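Local coordinates for protein LipS lipolytic enzyme (Unidentified, PDB 4FBL) that probably hydrolyses ester bonds of lipid-like substrates, as a thermostable lipase of the alpha/beta-hydrolase fold recovered from a metagenome, at residues 80-85 / 113-118; 212-217 / 238-243; 163-168 / 198-203. All coordinates share one frame; numbering follows the deposited sequence.

Contact 1 (80-85 / 113-118); sequences TVATPR and RWLEER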
loop_
_atom_site.group_PDB
_atom_site.type_symbol
_atom_site.label_atom_id
_atom_site.label_comp_id
_atom_site.label_asym_id
_atom_site.label_seq_id
_atom_site.Cartn_x
_atom_site.Cartn_y
_atom_site.Cartn_z
ATOM N N THR C 80 23.710 5.207 -22.433
ATOM C CA THR C 80 22.364 4.814 -22.931
ATOM C C THR C 80 21.314 5.243 -21.848
ATOM O O THR C 80 21.628 5.144 -20.635
ATOM C CB THR C 80 22.336 3.305 -23.207
ATOM O OG1 THR C 80 23.302 2.999 -24.248
ATOM C CG2 THR C 80 20.966 2.789 -23.673
ATOM N N VAL C 81 20.180 5.818 -22.295
ATOM C CA VAL C 81 19.177 6.488 -21.440
ATOM C C VAL C 81 17.780 6.021 -21.840
ATOM O O VAL C 81 17.437 6.057 -23.047
ATOM C CB VAL C 81 19.230 8.043 -21.458
ATOM C CG1 VAL C 81 18.213 8.624 -20.446
ATOM C CG2 VAL C 81 20.633 8.595 -21.026
ATOM N N ALA C 82 16.996 5.528 -20.873
ATOM C CA ALA C 82 15.526 5.293 -21.079
ATOM C C ALA C 82 14.790 6.138 -20.045
ATOM O O ALA C 82 14.939 5.883 -18.818
ATOM C CB ALA C 82 15.149 3.798 -20.900
ATOM N N THR C 83 13.962 7.095 -20.533
ATOM C CA THR C 83 13.153 7.939 -19.709
ATOM C C THR C 83 11.725 7.677 -20.184
ATOM O O THR C 83 11.244 8.377 -21.050
ATOM C CB THR C 83 13.469 9.427 -19.909
ATOM O OG1 THR C 83 14.872 9.544 -19.738
ATOM C CG2 THR C 83 12.770 10.293 -18.808
ATOM N N PRO C 84 11.040 6.668 -19.624
ATOM C CA PRO C 84 9.712 6.290 -20.161
ATOM C C PRO C 84 8.595 7.241 -19.796
ATOM O O PRO C 84 8.653 7.891 -18.754
ATOM C CB PRO C 84 9.404 4.925 -19.458
ATOM C CG PRO C 84 10.294 4.946 -18.198
ATOM C CD PRO C 84 11.551 5.718 -18.627
ATOM N N ARG C 85 7.523 7.177 -20.584
ATOM C CA ARG C 85 6.307 7.916 -20.298
ATOM C C ARG C 85 5.412 6.858 -19.590
ATOM O O ARG C 85 5.000 5.874 -20.210
ATOM C CB ARG C 85 5.624 8.412 -21.594
ATOM C CG ARG C 85 4.396 9.302 -21.278
ATOM C CD ARG C 85 3.719 9.810 -22.629
ATOM N NE ARG C 85 3.444 8.680 -23.519
ATOM C CZ ARG C 85 2.408 7.862 -23.415
ATOM N NH1 ARG C 85 1.530 7.937 -22.401
ATOM N NH2 ARG C 85 2.273 6.952 -24.331
ATOM N N ARG C 113 14.149 -3.961 -19.667
ATOM C CA ARG C 113 14.463 -4.905 -20.752
ATOM C C ARG C 113 15.107 -4.195 -21.955
ATOM O O ARG C 113 15.997 -4.753 -22.589
ATOM C CB ARG C 113 13.222 -5.705 -21.151
ATOM C CG ARG C 113 12.836 -6.621 -19.944
ATOM C CD ARG C 113 11.505 -7.340 -20.100
ATOM N NE ARG C 113 11.342 -8.372 -19.073
ATOM C CZ ARG C 113 10.199 -9.004 -18.791
ATOM N NH1 ARG C 113 9.076 -8.684 -19.444
ATOM N NH2 ARG C 113 10.173 -9.940 -17.832
ATOM N N TRP C 114 14.676 -2.974 -22.249
ATOM C CA TRP C 114 15.196 -2.197 -23.393
ATOM C C TRP C 114 16.676 -1.845 -23.128
ATOM O O TRP C 114 17.528 -1.953 -24.049
ATOM C CB TRP C 114 14.335 -0.944 -23.595
ATOM C CG TRP C 114 14.743 -0.042 -24.720
ATOM C CD1 TRP C 114 14.249 -0.050 -25.995
ATOM C CD2 TRP C 114 15.719 1.047 -24.671
ATOM N NE1 TRP C 114 14.857 0.962 -26.746
ATOM C CE2 TRP C 114 15.765 1.636 -25.969
ATOM C CE3 TRP C 114 16.584 1.559 -23.658
ATOM C CZ2 TRP C 114 16.596 2.755 -26.275
ATOM C CZ3 TRP C 114 17.454 2.651 -23.964
ATOM C CH2 TRP C 114 17.457 3.235 -25.272
ATOM N N LEU C 115 16.972 -1.468 -21.874
ATOM C CA LEU C 115 18.336 -1.135 -21.472
ATOM C C LEU C 115 19.211 -2.368 -21.482
ATOM O O LEU C 115 20.314 -2.272 -21.904
ATOM C CB LEU C 115 18.379 -0.507 -20.069
ATOM C CG LEU C 115 17.835 0.865 -19.919
ATOM C CD1 LEU C 115 17.752 1.269 -18.460
ATOM C CD2 LEU C 115 18.604 1.940 -20.670
ATOM N N GLU C 116 18.715 -3.511 -21.060
ATOM C CA GLU C 116 19.521 -4.719 -21.022
ATOM C C GLU C 116 19.876 -5.242 -22.425
ATOM O O GLU C 116 20.918 -5.789 -22.616
ATOM C CB GLU C 116 18.827 -5.819 -20.239
ATOM C CG GLU C 116 19.067 -5.726 -18.798
ATOM C CD GLU C 116 17.884 -6.266 -18.029
ATOM O OE1 GLU C 116 17.810 -6.006 -16.821
ATOM O OE2 GLU C 116 17.001 -6.925 -18.610
ATOM N N GLU C 117 18.992 -5.085 -23.396
ATOM C CA GLU C 117 19.380 -5.277 -24.797
ATOM C C GLU C 117 20.622 -4.477 -25.243
ATOM O O GLU C 117 21.409 -4.968 -26.012
ATOM C CB GLU C 117 18.160 -4.961 -25.709
ATOM C CG GLU C 117 17.099 -6.100 -25.679
ATOM C CD GLU C 117 15.733 -5.716 -26.349
ATOM O OE1 GLU C 117 15.510 -4.631 -26.890
ATOM O OE2 GLU C 117 14.838 -6.543 -26.354
ATOM N N ARG C 118 20.768 -3.240 -24.800
ATOM C CA ARG C 118 21.808 -2.346 -25.175
ATOM C C ARG C 118 23.025 -2.127 -24.207
ATOM O O ARG C 118 23.924 -1.360 -24.543
ATOM C CB ARG C 118 21.162 -0.978 -25.465
ATOM C CG ARG C 118 20.100 -1.120 -26.614
ATOM C CD ARG C 118 19.165 0.061 -26.655
ATOM N NE ARG C 118 18.393 0.059 -27.878
ATOM C CZ ARG C 118 17.330 -0.727 -28.063
ATOM N NH1 ARG C 118 16.928 -1.544 -27.101
ATOM N NH2 ARG C 118 16.679 -0.723 -29.226
#
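Strand 80-83 and the C-terminal part of helix 101-118 run almost exactly antiparallel, at 171°, with their axes 8.9 Å apart; Ala82 and Leu115 are the residues whose backbones come nearest. This is the general rule of the alpha/beta-hydrolase fold, a helix laid against the central sheet, worked out near one edge of the sheet, where strand 80-83 lies between strands 45-47 and 52-57. Thr80 and Ala82, two residues apart on the strand, both direct their CB atoms at the helix, while Val81 turns to the other side and packs on helix 68-76.

Trp114 supplies the broad surface. With its CG anti to the backbone N (chi1 180°), the indole reaches the strand through the six-membered half: CZ3 lies 3.5 Å from Thr80 CG2, and CE3 lies 3.8 Å from Ala82 CB. The backbone oxygen of Val81 also meets this part of the ring, 3.5 Å from CZ3. Leu115 reaches in with one branch, its CD2 standing 3.9 Å from both Thr80 CG2 and Ala82 CB.

Arg118 lays its guanidinium over the indole near NE1 and donates NH1 to the backbone oxygen of Trp114 at 3.1 Å, which holds the guanidinium over the ring. Thr80 divides its chemistry: the methyl faces the helix, whereas OG1 is hydrogen-bonded to Ser50 O and Gly49 N. The interface is therefore held by apolar packing, with the threonine's polar need met elsewhere.

Contact 2 (212-217 / 238-243); sequences MLLPRV and ELIYNG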
loop_
_atom_site.group_PDB
_atom_site.type_symbol
_atom_site.label_atom_id
_atom_site.label_comp_id
_atom_site.label_asym_id
_atom_site.label_seq_id
_atom_site.Cartn_x
_atom_site.Cartn_y
_atom_site.Cartn_z
ATOM N N MET C 212 8.436 -1.937 2.003
ATOM C CA MET C 212 8.601 -3.314 2.529
ATOM C C MET C 212 9.834 -4.084 1.901
ATOM O O MET C 212 10.461 -4.944 2.556
ATOM C CB MET C 212 7.307 -4.098 2.260
ATOM C CG MET C 212 7.167 -5.356 3.220
ATOM S SD MET C 212 5.648 -6.280 3.031
ATOM C CE MET C 212 4.400 -4.915 3.163
ATOM N N LEU C 213 10.194 -3.740 0.644
ATOM C CA LEU C 213 11.430 -4.238 0.014
ATOM C C LEU C 213 12.792 -3.656 0.477
ATOM O O LEU C 213 13.850 -4.228 0.163
ATOM C CB LEU C 213 11.336 -3.997 -1.469
ATOM C CG LEU C 213 10.328 -4.836 -2.191
ATOM C CD1 LEU C 213 10.163 -4.410 -3.712
ATOM C CD2 LEU C 213 10.773 -6.306 -2.178
ATOM N N LEU C 214 12.793 -2.541 1.202
ATOM C CA LEU C 214 14.002 -1.880 1.542
ATOM C C LEU C 214 15.182 -2.797 1.988
ATOM O O LEU C 214 16.280 -2.604 1.518
ATOM C CB LEU C 214 13.724 -0.807 2.589
ATOM C CG LEU C 214 13.160 0.557 2.111
ATOM C CD1 LEU C 214 12.625 1.454 3.286
ATOM C CD2 LEU C 214 14.173 1.344 1.310
ATOM N N PRO C 215 14.972 -3.770 2.930
ATOM C CA PRO C 215 16.072 -4.640 3.427
ATOM C C PRO C 215 16.726 -5.413 2.248
ATOM O O PRO C 215 17.897 -5.743 2.260
ATOM C CB PRO C 215 15.312 -5.639 4.363
ATOM C CG PRO C 215 14.200 -4.686 4.950
ATOM C CD PRO C 215 13.700 -4.051 3.636
ATOM N N ARG C 216 15.983 -5.655 1.204
ATOM C CA ARG C 216 16.524 -6.312 0.019
ATOM C C ARG C 216 17.341 -5.469 -0.937
ATOM O O ARG C 216 18.037 -6.024 -1.818
ATOM C CB ARG C 216 15.399 -6.851 -0.786
ATOM C CG ARG C 216 14.865 -8.200 -0.381
ATOM C CD ARG C 216 13.692 -8.326 -1.290
ATOM N NE ARG C 216 13.400 -9.681 -1.635
ATOM C CZ ARG C 216 13.458 -10.254 -2.832
ATOM N NH1 ARG C 216 13.823 -9.647 -3.956
ATOM N NH2 ARG C 216 13.093 -11.526 -2.851
ATOM N N VAL C 217 17.287 -4.154 -0.791
ATOM C CA VAL C 217 18.103 -3.274 -1.668
ATOM C C VAL C 217 19.546 -3.331 -1.185
ATOM O O VAL C 217 19.772 -3.031 -0.032
ATOM C CB VAL C 217 17.675 -1.793 -1.599
ATOM C CG1 VAL C 217 18.609 -0.955 -2.452
ATOM C CG2 VAL C 217 16.214 -1.632 -2.063
ATOM N N GLU C 238 15.397 9.724 5.172
ATOM C CA GLU C 238 15.948 9.005 6.356
ATOM C C GLU C 238 15.472 7.564 6.420
ATOM O O GLU C 238 16.254 6.652 6.703
ATOM C CB GLU C 238 15.674 9.774 7.674
ATOM C CG GLU C 238 16.469 11.112 7.658
ATOM C CD GLU C 238 16.010 12.172 8.659
ATOM O OE1 GLU C 238 16.929 12.694 9.352
ATOM O OE2 GLU C 238 14.788 12.521 8.726
ATOM N N LEU C 239 14.197 7.395 6.087
ATOM C CA LEU C 239 13.536 6.130 6.040
ATOM C C LEU C 239 14.307 5.169 5.127
ATOM O O LEU C 239 14.640 4.030 5.511
ATOM C CB LEU C 239 12.129 6.364 5.427
ATOM C CG LEU C 239 10.860 5.569 5.783
ATOM C CD1 LEU C 239 10.098 4.909 4.629
ATOM C CD2 LEU C 239 10.950 4.617 7.095
ATOM N N ILE C 240 14.564 5.633 3.892
ATOM C CA ILE C 240 15.383 4.869 2.971
ATOM C C ILE C 240 16.821 4.650 3.484
ATOM O O ILE C 240 17.358 3.540 3.430
ATOM C CB ILE C 240 15.400 5.575 1.587
ATOM C CG1 ILE C 240 13.928 5.679 1.098
ATOM C CG2 ILE C 240 16.293 4.804 0.571
ATOM C CD1 ILE C 240 13.743 6.614 -0.092
ATOM N N TYR C 241 17.461 5.703 3.956
ATOM C CA TYR C 241 18.853 5.563 4.354
ATOM C C TYR C 241 18.961 4.485 5.445
ATOM O O TYR C 241 19.828 3.607 5.405
ATOM C CB TYR C 241 19.383 6.920 4.822
ATOM C CG TYR C 241 20.868 6.876 5.231
ATOM C CD1 TYR C 241 21.867 7.128 4.284
ATOM C CD2 TYR C 241 21.259 6.527 6.577
ATOM C CE1 TYR C 241 23.225 7.112 4.626
ATOM C CE2 TYR C 241 22.635 6.458 6.927
ATOM C CZ TYR C 241 23.603 6.774 5.947
ATOM O OH TYR C 241 24.973 6.730 6.210
ATOM N N ASN C 242 18.037 4.530 6.396
ATOM C CA ASN C 242 18.095 3.640 7.548
ATOM C C ASN C 242 17.592 2.223 7.247
ATOM O O ASN C 242 17.948 1.343 7.968
ATOM C CB ASN C 242 17.223 4.211 8.695
ATOM C CG ASN C 242 17.777 5.469 9.306
ATOM O OD1 ASN C 242 19.012 5.660 9.448
ATOM N ND2 ASN C 242 16.847 6.343 9.733
ATOM N N GLY C 243 16.744 2.019 6.224
ATOM C CA GLY C 243 16.173 0.713 5.919
ATOM C C GLY C 243 16.825 -0.159 4.849
ATOM O O GLY C 243 16.593 -1.378 4.813
#
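The backbones approach most closely at Leu214 and Gly243, whose CA atoms are 5.5 Å apart, where the 3-10 turn 214-216 that follows helix 200-213 meets the last turn of helix 235-243. In the alpha/beta-hydrolase fold such helices flank the parallel sheet, and here the two are joined through strand 221-226, which lies between them in the chain. Leu214 carries most of the side-chain packing at this junction of two helix ends.

Leu214 aims its side chain at the second helix and spreads three carbons over it. CD2 meets Ile240 CG2 at 4.1 Å, the two side chains crossing at about a right angle. That methyl of Ile240 is anti to its own backbone N (chi1 -58° for the other branch), which leaves CG2 turned to the leucine. Leu214 CD1 lies 4.0 Å from Leu239 O, and Leu214 CB rests 3.7 Å from Gly243 O. Beyond the pair, Leu214 also touches Val135 of helix 129-140, and Ile240 packs on Ile223 of strand 221-226.

Gly243 matters for what it lacks: a side chain here would point at Leu214 and press tightly on its CD1. Pro215 turns its CB away, and Pro160 of the second subunit packs against it. Having no N-H, Pro215 cannot donate to Gly243 O, which instead receives a CA-H...O contact from Pro215 CA at 3.6 Å, with 129° at the hydrogen.

Contact 3 (163-168 / 198-203); sequences AALAFN and PAIKHL
Two waters grip the backbone oxygen of Ala166, donating to it at 2.8 Å from water 1 and at 3.0 Å from water 2, and both pass the link on to Lys201. Water 1 accepts from Lys201 N at 2.9 Å, and more weakly from NZ; water 2 accepts from NZ at 2.8 Å. The oxygen at the end of helix 160-166 is thus bridged to the first turn of helix 200-213, an example of solvent completing the polar joint between two helix ends. Backbones are close here, with Ala166 and Lys201 nearest.

Lys201 folds back to reach this place. Its CG sits between the backbone N and the carbonyl carbon (chi1 73°), and further bends at chi3 and chi4 return NZ to its own segment, where it donates to Pro198 O at 2.8 Å, in the carbonyl plane and on a lone pair. The same curl presents carbon to the other segment: CE lies 3.7 Å from Phe167 CE1, the chain and the aromatic side chain crossing at about a right angle. Beside this polar joint, Ile200 CD1 packs against Leu165 CB at 3.7 Å.

A leucine in place of Lys201 would probably leave Pro198 O without its ammonium donor and water 2 without one of its two partners, loosening the bridge to Ala166 O.

Phe167 also packs on Thr105 of the second subunit, and Ala164 O accepts a hydrogen bond from Gln140 of that subunit, so segment 163-168 serves the dimer as well. The ammonium donates to Pro198 O and water 2, and weakly to water 1; the dipoles of the carbonyl and the waters probably help to stabilise its charge, while the methylenes of Lys201 provide the apolar part of the contact with Phe167.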
loop_
_atom_site.group_PDB
_atom_site.type_symbol
_atom_site.label_atom_id
_atom_site.label_comp_id
_atom_site.label_asym_id
_atom_site.label_seq_id
_atom_site.Cartn_x
_atom_site.Cartn_y
_atom_site.Cartn_z
ATOM N N ALA C 163 -5.375 9.258 1.849
ATOM C CA ALA C 163 -5.769 7.851 2.149
ATOM C C ALA C 163 -7.321 7.756 2.111
ATOM O O ALA C 163 -7.883 6.757 1.646
ATOM C CB ALA C 163 -5.165 7.460 3.490
ATOM N N ALA C 164 -8.028 8.830 2.517
ATOM C CA ALA C 164 -9.521 8.827 2.461
ATOM C C ALA C 164 -10.111 8.980 1.102
ATOM O O ALA C 164 -11.333 8.796 0.929
ATOM C CB ALA C 164 -10.162 9.935 3.425
ATOM N N LEU C 165 -9.259 9.287 0.103
ATOM C CA LEU C 165 -9.690 9.240 -1.292
ATOM C C LEU C 165 -9.429 7.885 -1.960
ATOM O O LEU C 165 -10.020 7.578 -3.033
ATOM C CB LEU C 165 -9.004 10.366 -2.087
ATOM C CG LEU C 165 -9.427 11.777 -1.561
ATOM C CD1 LEU C 165 -8.346 12.868 -1.872
ATOM C CD2 LEU C 165 -10.834 12.122 -2.057
ATOM N N ALA C 166 -8.615 7.038 -1.332
ATOM C CA ALA C 166 -8.225 5.769 -2.031
ATOM C C ALA C 166 -9.390 4.860 -2.387
ATOM O O ALA C 166 -9.537 4.386 -3.545
ATOM C CB ALA C 166 -7.152 5.029 -1.187
ATOM N N PHE C 167 -10.259 4.558 -1.406
ATOM C CA PHE C 167 -11.409 3.675 -1.708
ATOM C C PHE C 167 -12.779 4.262 -1.372
ATOM O O PHE C 167 -13.664 3.541 -0.906
ATOM C CB PHE C 167 -11.277 2.338 -0.947
ATOM C CG PHE C 167 -10.087 1.533 -1.385
ATOM C CD1 PHE C 167 -10.135 0.841 -2.586
ATOM C CD2 PHE C 167 -8.925 1.535 -0.643
ATOM C CE1 PHE C 167 -9.085 0.111 -3.032
ATOM C CE2 PHE C 167 -7.804 0.795 -1.097
ATOM C CZ PHE C 167 -7.884 0.082 -2.287
ATOM N N ASN C 168 -12.932 5.548 -1.618
ATOM C CA ASN C 168 -14.067 6.324 -1.194
ATOM C C ASN C 168 -15.167 6.192 -2.208
ATOM O O ASN C 168 -15.035 6.722 -3.306
ATOM C CB ASN C 168 -13.648 7.783 -1.119
ATOM C CG ASN C 168 -14.717 8.676 -0.486
ATOM O OD1 ASN C 168 -15.917 8.427 -0.638
ATOM N ND2 ASN C 168 -14.288 9.745 0.144
ATOM N N PRO C 198 -9.341 7.936 -8.826
ATOM C CA PRO C 198 -9.135 6.488 -8.782
ATOM C C PRO C 198 -7.668 6.027 -8.842
ATOM O O PRO C 198 -7.455 4.849 -8.611
ATOM C CB PRO C 198 -9.846 5.972 -10.036
ATOM C CG PRO C 198 -10.902 7.039 -10.290
ATOM C CD PRO C 198 -10.203 8.313 -9.954
ATOM N N ALA C 199 -6.730 6.908 -9.245
ATOM C CA ALA C 199 -5.357 6.451 -9.516
ATOM C C ALA C 199 -4.700 6.522 -8.174
ATOM O O ALA C 199 -3.665 5.956 -8.014
ATOM C CB ALA C 199 -4.615 7.332 -10.568
ATOM N N ILE C 200 -5.277 7.257 -7.202
ATOM C CA ILE C 200 -4.600 7.439 -5.863
ATOM C C ILE C 200 -4.211 6.129 -5.082
ATOM O O ILE C 200 -3.129 6.044 -4.438
ATOM C CB ILE C 200 -5.445 8.362 -4.897
ATOM C CG1 ILE C 200 -5.576 9.820 -5.531
ATOM C CG2 ILE C 200 -4.917 8.284 -3.456
ATOM C CD1 ILE C 200 -6.463 10.841 -4.730
ATOM N N LYS C 201 -5.066 5.126 -5.184
ATOM C CA LYS C 201 -4.806 3.855 -4.470
ATOM C C LYS C 201 -3.430 3.209 -4.949
ATOM O O LYS C 201 -2.614 2.738 -4.130
ATOM C CB LYS C 201 -6.005 2.908 -4.631
ATOM C CG LYS C 201 -6.173 2.299 -5.980
ATOM C CD LYS C 201 -7.409 1.382 -6.148
ATOM C CE LYS C 201 -8.733 2.168 -6.066
ATOM N NZ LYS C 201 -9.064 2.959 -7.322
ATOM N N HIS C 202 -3.162 3.335 -6.248
ATOM C CA HIS C 202 -1.897 2.869 -6.862
ATOM C C HIS C 202 -0.679 3.615 -6.442
ATOM O O HIS C 202 0.398 2.993 -6.318
ATOM C CB HIS C 202 -2.137 2.920 -8.365
ATOM C CG HIS C 202 -3.256 2.008 -8.724
ATOM N ND1 HIS C 202 -4.459 2.423 -9.288
ATOM C CD2 HIS C 202 -3.349 0.666 -8.574
ATOM C CE1 HIS C 202 -5.250 1.374 -9.455
ATOM N NE2 HIS C 202 -4.585 0.286 -9.050
ATOM N N LEU C 203 -0.772 4.934 -6.219
ATOM C CA LEU C 203 0.352 5.621 -5.646
ATOM C C LEU C 203 0.729 5.055 -4.309
ATOM O O LEU C 203 1.938 4.865 -3.976
ATOM C CB LEU C 203 0.072 7.123 -5.511
ATOM C CG LEU C 203 1.022 8.038 -4.712
ATOM C CD1 LEU C 203 2.419 8.168 -5.238
ATOM C CD2 LEU C 203 0.472 9.518 -4.511
HETATM O O HOH W 1 -7.923 5.528 -5.527
HETATM O O HOH W 2 -11.287 3.745 -5.832
#

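How the contacts relate
Contacts 2 and 3 share helix 200-213, contact 3 at its start and contact 2 just past its end, with centres 24 Å apart and nearest atoms about 11 Å apart. Contact 1 stands off from both, 25 Å from contact 2 and 30 Å from contact 3 between centres, near the opposite edge of the central sheet from strand 249-254. The bound spermidine lies about 12 Å from the side chain of Ile200 and about 13 Å from that of Ile240; its pocket includes Ser128 and His259, probably the nucleophile and base of a catalytic triad. Contacts 2 and 3 also meet at the dimer interface: Met212 packs on Ser159 of the second subunit, and Ala163 on its Met212.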